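Local coordinates for ZmpA Glycopeptidase (Clostridium perfringens, PDB 6XSX), which probably cleaves the peptide backbone of glycosylated proteins as a glycopeptidase of the M60 metalloprotease family, this chain being its catalytic module, at residues A[463-468]-A[495-501]; A[452-456]-A[523-528]; A[27-32]-A[122-128]. All coordinates share one frame; numbering follows the deposited sequence.

Interaction 1 (A[463-468]-A[495-501])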
loop_
_atom_site.group_PDB
_atom_site.type_symbol
_atom_site.label_atom_id
_atom_site.label_comp_id
_atom_site.label_asym_id
_atom_site.label_seq_id
_atom_site.Cartn_x
_atom_site.Cartn_y
_atom_site.Cartn_z
ATOM N N ASP A 463 -38.003 -13.299 -18.252
ATOM C CA ASP A 463 -36.575 -13.115 -18.459
ATOM C C ASP A 463 -36.021 -14.342 -19.183
ATOM O O ASP A 463 -36.557 -15.444 -19.050
ATOM C CB ASP A 463 -35.820 -12.933 -17.141
ATOM C CG ASP A 463 -36.267 -11.761 -16.284
ATOM O OD1 ASP A 463 -36.539 -10.675 -16.842
ATOM O OD2 ASP A 463 -36.328 -11.946 -15.052
ATOM N N VAL A 464 -34.935 -14.130 -19.936
ATOM C CA VAL A 464 -34.156 -15.208 -20.525
ATOM C C VAL A 464 -32.927 -15.459 -19.651
ATOM O O VAL A 464 -32.042 -14.605 -19.567
ATOM C CB VAL A 464 -33.734 -14.871 -21.966
ATOM C CG1 VAL A 464 -32.860 -15.970 -22.554
ATOM C CG2 VAL A 464 -34.934 -14.589 -22.856
ATOM N N SER A 465 -32.889 -16.635 -19.008
ATOM C CA SER A 465 -31.772 -17.033 -18.169
ATOM C C SER A 465 -30.869 -17.973 -18.957
ATOM O O SER A 465 -31.263 -19.094 -19.271
ATOM C CB SER A 465 -32.245 -17.666 -16.886
ATOM O OG SER A 465 -31.147 -18.002 -16.054
ATOM N N ILE A 466 -29.665 -17.488 -19.283
ATOM C CA ILE A 466 -28.721 -18.220 -20.107
ATOM C C ILE A 466 -27.613 -18.755 -19.206
ATOM O O ILE A 466 -26.896 -17.970 -18.585
ATOM C CB ILE A 466 -28.157 -17.317 -21.221
ATOM C CG1 ILE A 466 -29.274 -16.579 -21.967
ATOM C CG2 ILE A 466 -27.250 -18.117 -22.154
ATOM C CD1 ILE A 466 -28.817 -15.413 -22.815
ATOM N N SER A 467 -27.498 -20.092 -19.129
ATOM C CA SER A 467 -26.418 -20.708 -18.368
ATOM C C SER A 467 -25.335 -21.206 -19.320
ATOM O O SER A 467 -25.625 -21.552 -20.468
ATOM C CB SER A 467 -26.914 -21.802 -17.463
ATOM O OG SER A 467 -27.131 -23.004 -18.186
ATOM N N PHE A 468 -24.092 -21.240 -18.819
ATOM C CA PHE A 468 -22.921 -21.561 -19.622
ATOM C C PHE A 468 -22.219 -22.782 -19.051
ATOM O O PHE A 468 -22.013 -22.879 -17.844
ATOM C CB PHE A 468 -21.940 -20.387 -19.608
ATOM C CG PHE A 468 -22.561 -19.090 -20.058
ATOM C CD1 PHE A 468 -23.107 -18.971 -21.330
ATOM C CD2 PHE A 468 -22.635 -18.000 -19.198
ATOM C CE1 PHE A 468 -23.688 -17.781 -21.746
ATOM C CE2 PHE A 468 -23.215 -16.811 -19.620
ATOM C CZ PHE A 468 -23.733 -16.702 -20.890
ATOM N N THR A 495 -19.397 -14.874 -14.580
ATOM C CA THR A 495 -20.065 -16.008 -13.949
ATOM C C THR A 495 -20.547 -16.994 -15.016
ATOM O O THR A 495 -20.389 -16.745 -16.214
ATOM C CB THR A 495 -21.230 -15.557 -13.053
ATOM O OG1 THR A 495 -22.304 -15.148 -13.906
ATOM C CG2 THR A 495 -20.860 -14.444 -12.093
ATOM N N ASN A 496 -21.154 -18.100 -14.558
ATOM C CA ASN A 496 -21.679 -19.147 -15.425
ATOM C C ASN A 496 -23.130 -18.866 -15.822
ATOM O O ASN A 496 -23.786 -19.743 -16.369
ATOM C CB ASN A 496 -21.545 -20.545 -14.800
ATOM C CG ASN A 496 -22.312 -20.721 -13.501
ATOM O OD1 ASN A 496 -23.168 -19.912 -13.144
ATOM N ND2 ASN A 496 -22.009 -21.779 -12.769
ATOM N N ASN A 497 -23.641 -17.657 -15.563
ATOM C CA ASN A 497 -25.037 -17.401 -15.890
ATOM C C ASN A 497 -25.264 -15.925 -16.204
ATOM O O ASN A 497 -24.725 -15.052 -15.532
ATOM C CB ASN A 497 -25.976 -17.880 -14.774
ATOM C CG ASN A 497 -27.425 -17.891 -15.208
ATOM O OD1 ASN A 497 -28.131 -16.899 -15.044
ATOM N ND2 ASN A 497 -27.861 -18.985 -15.807
ATOM N N PHE A 498 -26.085 -15.659 -17.224
ATOM C CA PHE A 498 -26.487 -14.299 -17.551
ATOM C C PHE A 498 -27.999 -14.231 -17.752
ATOM O O PHE A 498 -28.552 -15.015 -18.522
ATOM C CB PHE A 498 -25.826 -13.839 -18.850
ATOM C CG PHE A 498 -26.229 -12.452 -19.285
ATOM C CD1 PHE A 498 -25.687 -11.330 -18.671
ATOM C CD2 PHE A 498 -27.156 -12.264 -20.301
ATOM C CE1 PHE A 498 -26.064 -10.051 -19.062
ATOM C CE2 PHE A 498 -27.534 -10.986 -20.695
ATOM C CZ PHE A 498 -26.985 -9.882 -20.077
ATOM N N VAL A 499 -28.654 -13.263 -17.092
ATOM C CA VAL A 499 -30.085 -13.067 -17.273
ATOM C C VAL A 499 -30.327 -11.853 -18.171
ATOM O O VAL A 499 -29.951 -10.728 -17.836
ATOM C CB VAL A 499 -30.857 -12.954 -15.943
ATOM C CG1 VAL A 499 -32.283 -12.476 -16.184
ATOM C CG2 VAL A 499 -30.865 -14.260 -15.157
ATOM N N ASP A 500 -30.977 -12.107 -19.312
ATOM C CA ASP A 500 -31.383 -11.067 -20.241
ATOM C C ASP A 500 -32.815 -10.640 -19.917
ATOM O O ASP A 500 -33.769 -11.344 -20.252
ATOM C CB ASP A 500 -31.223 -11.526 -21.694
ATOM C CG ASP A 500 -31.619 -10.479 -22.722
ATOM O OD1 ASP A 500 -31.711 -9.288 -22.349
ATOM O OD2 ASP A 500 -31.822 -10.858 -23.889
ATOM N N HIS A 501 -32.933 -9.471 -19.270
ATOM C CA HIS A 501 -34.192 -8.910 -18.810
ATOM C C HIS A 501 -34.875 -8.110 -19.918
ATOM O O HIS A 501 -35.958 -7.578 -19.699
ATOM C CB HIS A 501 -33.948 -7.947 -17.639
ATOM C CG HIS A 501 -33.392 -8.558 -16.397
ATOM N ND1 HIS A 501 -32.039 -8.533 -16.100
ATOM C CD2 HIS A 501 -33.997 -9.164 -15.354
ATOM C CE1 HIS A 501 -31.836 -9.113 -14.936
ATOM N NE2 HIS A 501 -33.022 -9.506 -14.457
#
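The F468 ring, at one end of the antiparallel ladder that joins strand 463-470 to strand 497-500, lies alongside F498. V464 and D500 exchange two backbone hydrogen bonds, I466 and F498 another two, and F468 N adds a fifth to N496 O; S465-V499 and S467-N497 are the non-hydrogen-bonded pairs. From CB outward, F468 follows the partner strand: its CG stands anti to the carbonyl carbon (chi1 -55°), which lays the ring beside the partner backbone. CB is 3.8 Å from N496 O, CD2 closes to 3.5 Å from the same oxygen, and T495 O lies near the ring plane at its edge. CE2 then reaches F498 CB at 4.0 Å, and CZ keeps that contact at 4.1 Å, the two side chains running side by side in the same direction. I466 O sits above one face of the ring, toward its rim. On the face that carries S465, S467 and V499, N497 holds CG anti to its own N (chi1 -168°), which brings ND2 within 3.4 Å of S467 CB; OD1 takes a weak hydrogen bond from S465 OG. Farther along, V499 CG1 rests on D463 CB (3.7 Å), while D463 OD1 approaches H501 CD2 at 3.3 Å with carboxylate and imidazole planes 79° apart. The face of V464, I466, F498 and D500 turns to the second sheet of a β-sandwich: F468 stacks on Y481 and touches I513, and F498 packs on I490 and I483. D500 makes a salt bridge to R485 and a hydrogen bond to Y511, and strand 452-459 flanks the other edge of strand 463-470.

Interaction 2 (A[452-456]-A[523-528])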
loop_
_atom_site.group_PDB
_atom_site.type_symbol
_atom_site.label_atom_id
_atom_site.label_comp_id
_atom_site.label_asym_id
_atom_site.label_seq_id
_atom_site.Cartn_x
_atom_site.Cartn_y
_atom_site.Cartn_z
ATOM N N PHE A 452 -17.715 -25.166 -25.470
ATOM C CA PHE A 452 -18.631 -24.597 -24.497
ATOM C C PHE A 452 -20.014 -24.475 -25.130
ATOM O O PHE A 452 -20.140 -24.449 -26.350
ATOM C CB PHE A 452 -18.119 -23.253 -23.965
ATOM C CG PHE A 452 -18.246 -22.088 -24.914
ATOM C CD1 PHE A 452 -19.272 -21.162 -24.769
ATOM C CD2 PHE A 452 -17.342 -21.917 -25.955
ATOM C CE1 PHE A 452 -19.381 -20.086 -25.640
ATOM C CE2 PHE A 452 -17.463 -20.845 -26.828
ATOM C CZ PHE A 452 -18.483 -19.934 -26.673
ATOM N N GLU A 453 -21.039 -24.397 -24.280
ATOM C CA GLU A 453 -22.421 -24.356 -24.723
ATOM C C GLU A 453 -23.188 -23.374 -23.846
ATOM O O GLU A 453 -22.760 -23.081 -22.736
ATOM C CB GLU A 453 -23.059 -25.739 -24.580
ATOM C CG GLU A 453 -22.414 -26.785 -25.474
ATOM C CD GLU A 453 -23.050 -28.161 -25.409
ATOM O OE1 GLU A 453 -23.224 -28.676 -24.280
ATOM O OE2 GLU A 453 -23.384 -28.711 -26.491
ATOM N N ALA A 454 -24.331 -22.907 -24.360
ATOM C CA ALA A 454 -25.258 -22.066 -23.619
ATOM C C ALA A 454 -26.660 -22.656 -23.716
ATOM O O ALA A 454 -27.031 -23.197 -24.752
ATOM C CB ALA A 454 -25.234 -20.657 -24.165
ATOM N N GLU A 455 -27.432 -22.516 -22.636
ATOM C CA GLU A 455 -28.809 -22.983 -22.598
ATOM C C GLU A 455 -29.685 -21.875 -22.016
ATOM O O GLU A 455 -29.362 -21.330 -20.966
ATOM C CB GLU A 455 -28.893 -24.245 -21.734
ATOM C CG GLU A 455 -30.290 -24.831 -21.656
ATOM C CD GLU A 455 -30.409 -26.087 -20.807
ATOM O OE1 GLU A 455 -30.209 -25.998 -19.574
ATOM O OE2 GLU A 455 -30.700 -27.156 -21.379
ATOM N N ALA A 456 -30.789 -21.551 -22.698
ATOM C CA ALA A 456 -31.696 -20.513 -22.223
ATOM C C ALA A 456 -32.968 -21.139 -21.654
ATOM O O ALA A 456 -33.449 -22.142 -22.167
ATOM C CB ALA A 456 -32.006 -19.540 -23.333
ATOM N N SER A 523 -13.172 -16.752 -27.837
ATOM C CA SER A 523 -13.419 -17.999 -28.552
ATOM C C SER A 523 -14.135 -17.718 -29.870
ATOM O O SER A 523 -14.504 -16.578 -30.145
ATOM C CB SER A 523 -14.280 -18.905 -27.723
ATOM O OG SER A 523 -15.588 -18.353 -27.607
ATOM N N LYS A 524 -14.370 -18.781 -30.660
ATOM C CA LYS A 524 -15.364 -18.730 -31.725
ATOM C C LYS A 524 -16.750 -18.568 -31.100
ATOM O O LYS A 524 -16.984 -19.056 -29.994
ATOM C CB LYS A 524 -15.358 -20.022 -32.549
ATOM C CG LYS A 524 -14.052 -20.368 -33.254
ATOM C CD LYS A 524 -13.989 -21.842 -33.615
ATOM C CE LYS A 524 -12.850 -22.202 -34.548
ATOM N NZ LYS A 524 -11.531 -22.054 -33.887
ATOM N N PRO A 525 -17.720 -17.912 -31.781
ATOM C CA PRO A 525 -19.061 -17.734 -31.218
ATOM C C PRO A 525 -19.895 -19.014 -31.158
ATOM O O PRO A 525 -19.743 -19.905 -31.987
ATOM C CB PRO A 525 -19.723 -16.693 -32.132
ATOM C CG PRO A 525 -18.967 -16.799 -33.445
ATOM C CD PRO A 525 -17.573 -17.291 -33.108
ATOM N N TYR A 526 -20.751 -19.101 -30.136
ATOM C CA TYR A 526 -21.794 -20.108 -30.029
ATOM C C TYR A 526 -23.150 -19.418 -30.166
ATOM O O TYR A 526 -23.504 -18.584 -29.332
ATOM C CB TYR A 526 -21.701 -20.819 -28.676
ATOM C CG TYR A 526 -22.758 -21.867 -28.443
ATOM C CD1 TYR A 526 -24.014 -21.520 -27.966
ATOM C CD2 TYR A 526 -22.504 -23.203 -28.713
ATOM C CE1 TYR A 526 -24.994 -22.478 -27.762
ATOM C CE2 TYR A 526 -23.467 -24.175 -28.510
ATOM C CZ TYR A 526 -24.714 -23.808 -28.030
ATOM O OH TYR A 526 -25.673 -24.754 -27.838
ATOM N N ASN A 527 -23.901 -19.768 -31.222
ATOM C CA ASN A 527 -25.166 -19.103 -31.516
ATOM C C ASN A 527 -26.323 -20.075 -31.311
ATOM O O ASN A 527 -26.160 -21.269 -31.542
ATOM C CB ASN A 527 -25.221 -18.538 -32.938
ATOM C CG ASN A 527 -23.928 -17.891 -33.383
ATOM O OD1 ASN A 527 -23.317 -17.122 -32.641
ATOM N ND2 ASN A 527 -23.508 -18.193 -34.600
ATOM N N PHE A 528 -27.473 -19.533 -30.878
ATOM C CA PHE A 528 -28.701 -20.276 -30.624
ATOM C C PHE A 528 -29.906 -19.344 -30.763
ATOM O O PHE A 528 -29.760 -18.126 -30.632
ATOM C CB PHE A 528 -28.654 -20.982 -29.262
ATOM C CG PHE A 528 -28.685 -20.094 -28.041
ATOM C CD1 PHE A 528 -27.510 -19.610 -27.479
ATOM C CD2 PHE A 528 -29.887 -19.760 -27.432
ATOM C CE1 PHE A 528 -27.535 -18.807 -26.345
ATOM C CE2 PHE A 528 -29.913 -18.954 -26.302
ATOM C CZ PHE A 528 -28.738 -18.480 -25.758
#
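F452, A454 and A456 on the first strand, and Y526 and F528 on the last, meet where the two sheets of a C-terminal β-sandwich come together along one side; the strand order, three against four, is consistent with a fibronectin type III-like fold. The two short strands run in nearly the same direction, 24° apart, with axes 7.5 Å from each other at closest, and side chains fill the gap. Y526 makes the largest single contribution. Its CG is anti to the backbone N (chi1 179°), and the ring lies flat beneath the opposing backbone: E453 CA stands 4.0 Å from the Y526 ring centroid, a CH-pi contact over the face, and A454 N approaches CE1 of Y526 at 3.5 Å over the same ring. F452 slides past Y526 in the opposite direction, CE1 against Y526 CB (3.9 Å). The CE2-CZ edge of the F452 ring reaches the S523-K524 backbone, with CE2 3.2 Å from S523 OG, and K524 O at the ring edge in its plane. S523 OG donates to K524 O (2.9 Å) from above the carbonyl plane and also takes a hydrogen bond from A515 N. A454 CB touches both rings: it lies 3.7 Å from F528 CE1 and also meets CE1 of Y526. A456 CB meets the other meta carbon of F528, CE2, at 3.7 Å. The rings of F528 and Y511 also meet, and F452 packs on I513 and A515. Apolar and CH-pi contacts thus join these edge strands, while backbone pairing goes to their own sheets, E453 with D469 and Y526 with I513; the partly negative K524 O, in the ring plane, probably complements the weakly positive C-H edge of F452.

Interaction 3 (A[27-32]-A[122-128])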
loop_
_atom_site.group_PDB
_atom_site.type_symbol
_atom_site.label_atom_id
_atom_site.label_comp_id
_atom_site.label_asym_id
_atom_site.label_seq_id
_atom_site.Cartn_x
_atom_site.Cartn_y
_atom_site.Cartn_z
ATOM N N LEU A 27 26.417 8.670 14.460
ATOM C CA LEU A 27 25.262 8.836 13.588
ATOM C C LEU A 27 25.697 9.117 12.150
ATOM O O LEU A 27 26.481 10.032 11.885
ATOM C CB LEU A 27 24.346 9.946 14.120
ATOM C CG LEU A 27 23.704 9.710 15.494
ATOM C CD1 LEU A 27 22.768 10.855 15.856
ATOM C CD2 LEU A 27 22.936 8.393 15.554
ATOM N N GLN A 28 25.149 8.314 11.227
ATOM C CA GLN A 28 25.299 8.524 9.800
ATOM C C GLN A 28 24.663 9.871 9.460
ATOM O O GLN A 28 23.696 10.275 10.108
ATOM C CB GLN A 28 24.626 7.359 9.063
ATOM C CG GLN A 28 24.840 7.356 7.551
ATOM C CD GLN A 28 23.977 6.334 6.842
ATOM O OE1 GLN A 28 23.203 5.600 7.459
ATOM N NE2 GLN A 28 24.088 6.289 5.521
ATOM N N SER A 29 25.247 10.580 8.486
ATOM C CA SER A 29 24.641 11.781 7.925
ATOM C C SER A 29 23.706 11.363 6.795
ATOM O O SER A 29 24.153 11.134 5.681
ATOM C CB SER A 29 25.708 12.748 7.422
ATOM O OG SER A 29 26.649 13.041 8.445
ATOM N N ARG A 30 22.404 11.300 7.084
ATOM C CA ARG A 30 21.488 10.506 6.278
ATOM C C ARG A 30 20.658 11.376 5.339
ATOM O O ARG A 30 19.878 10.851 4.543
ATOM C CB ARG A 30 20.596 9.649 7.182
ATOM C CG ARG A 30 21.304 8.419 7.728
ATOM C CD ARG A 30 20.433 7.543 8.610
ATOM N NE ARG A 30 19.223 7.016 7.997
ATOM C CZ ARG A 30 19.129 5.868 7.333
ATOM N NH1 ARG A 30 20.191 5.099 7.156
ATOM N NH2 ARG A 30 17.962 5.487 6.845
ATOM N N GLY A 31 20.819 12.700 5.442
ATOM C CA GLY A 31 20.135 13.608 4.537
ATOM C C GLY A 31 18.701 13.872 4.985
ATOM O O GLY A 31 18.200 13.223 5.900
ATOM N N ASN A 32 18.054 14.846 4.339
ATOM C CA ASN A 32 16.745 15.298 4.776
ATOM C C ASN A 32 15.683 14.449 4.088
ATOM O O ASN A 32 15.441 14.607 2.897
ATOM C CB ASN A 32 16.538 16.775 4.453
ATOM C CG ASN A 32 15.205 17.266 4.968
ATOM O OD1 ASN A 32 14.202 16.567 4.864
ATOM N ND2 ASN A 32 15.195 18.449 5.556
ATOM N N THR A 122 16.703 8.987 17.015
ATOM C CA THR A 122 17.505 10.071 16.478
ATOM C C THR A 122 17.023 10.401 15.071
ATOM O O THR A 122 16.544 9.532 14.333
ATOM C CB THR A 122 19.011 9.756 16.475
ATOM O OG1 THR A 122 19.279 8.699 15.555
ATOM C CG2 THR A 122 19.538 9.355 17.836
ATOM N N SER A 123 17.163 11.685 14.738
ATOM C CA SER A 123 16.962 12.194 13.397
ATOM C C SER A 123 18.183 13.040 13.060
ATOM O O SER A 123 18.541 13.927 13.841
ATOM C CB SER A 123 15.703 13.009 13.334
ATOM O OG SER A 123 15.601 13.651 12.077
ATOM N N ASN A 124 18.833 12.726 11.931
ATOM C CA ASN A 124 20.038 13.435 11.538
ATOM C C ASN A 124 19.922 13.843 10.076
ATOM O O ASN A 124 20.577 13.255 9.217
ATOM C CB ASN A 124 21.306 12.611 11.774
ATOM C CG ASN A 124 22.560 13.454 11.679
ATOM O OD1 ASN A 124 22.528 14.646 11.976
ATOM N ND2 ASN A 124 23.655 12.852 11.246
ATOM N N PRO A 125 19.096 14.867 9.754
ATOM C CA PRO A 125 18.699 15.132 8.369
ATOM C C PRO A 125 19.676 16.026 7.600
ATOM O O PRO A 125 19.283 17.030 7.007
ATOM C CB PRO A 125 17.307 15.759 8.587
ATOM C CG PRO A 125 17.496 16.586 9.854
ATOM C CD PRO A 125 18.479 15.803 10.707
ATOM N N TYR A 126 20.958 15.641 7.605
ATOM C CA TYR A 126 22.014 16.404 6.958
ATOM C C TYR A 126 22.912 15.466 6.163
ATOM O O TYR A 126 23.037 14.285 6.485
ATOM C CB TYR A 126 22.833 17.183 7.997
ATOM C CG TYR A 126 21.995 18.116 8.832
ATOM C CD1 TYR A 126 21.580 19.344 8.333
ATOM C CD2 TYR A 126 21.590 17.756 10.107
ATOM C CE1 TYR A 126 20.793 20.202 9.089
ATOM C CE2 TYR A 126 20.792 18.593 10.869
ATOM C CZ TYR A 126 20.391 19.815 10.357
ATOM O OH TYR A 126 19.605 20.628 11.117
ATOM N N THR A 127 23.565 16.024 5.143
ATOM C CA THR A 127 24.515 15.277 4.331
ATOM C C THR A 127 25.917 15.390 4.927
ATOM O O THR A 127 26.200 16.296 5.714
ATOM C CB THR A 127 24.522 15.808 2.896
ATOM O OG1 THR A 127 25.142 17.094 2.933
ATOM C CG2 THR A 127 23.135 15.909 2.291
ATOM N N SER A 128 26.780 14.447 4.537
ATOM C CA SER A 128 28.202 14.457 4.835
ATOM C C SER A 128 28.803 15.825 4.544
ATOM O O SER A 128 29.487 16.390 5.393
ATOM C CB SER A 128 28.900 13.406 4.029
ATOM O OG SER A 128 28.735 12.153 4.662
HETATM O O HOH W 1 29.175 12.667 7.970
HETATM O O HOH W 2 17.559 19.449 7.308
#
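With CG anti to the backbone N (chi1 -166°), N124 sends its amide across to the loop 27-32, where ND2 donates to Q28 O (2.8 Å, 163° at the hydrogen). The acceptor lies in the plane of the N124 amide, although the nitrogen sits well above the Q28 carbonyl plane. N124 OD1 is taken by Q131, fixing the amide from both ends. S29 CB packs 3.5 Å from S128 N, while OG bonds Q131 and a water (2.6 Å) that also reaches S128 OG weakly. Next, G31 N donates to Y126 O (2.9 Å), again from above the carbonyl plane, and R30 N makes a weak bond to N124 O. P125, centre of an inverse gamma turn, offers its CA hydrogen to G31 O (3.2 Å between P125 CA and G31 O). A second water spans P125 O and, weakly, N32 ND2, while N32 OD1 accepts from K35 N; L27 and T122 touch tip to tip. R30 turns away to a salt bridge with D47. Both segments lead into helices: N32 is the N-cap of helix 33-39, and T127, whose N bonds E130 OE1, fits a capping box at the start of helix 128-131.

In the fold
From the N terminus, interaction 3 comes first: the end of strand 117-123 comes back to the loop between strand 24-26 and helix 33-39, closing a loop of 89 residues and joining an edge of the four-stranded sheet to the ten-stranded mixed sheet. The chain then passes through the helical middle of the module before interaction 2 opens at strand 452-459. Its loop closes only at strand 526-528, near the C terminus, and interaction 1 is nested inside it, pairing strands 463-470 and 497-500. Interactions 1 and 2 touch through neighbouring strands 452-459 and 463-470, their centres about 12 Å apart. Interaction 3 lies across the chain's centre, about 64 and 66 Å from their centres.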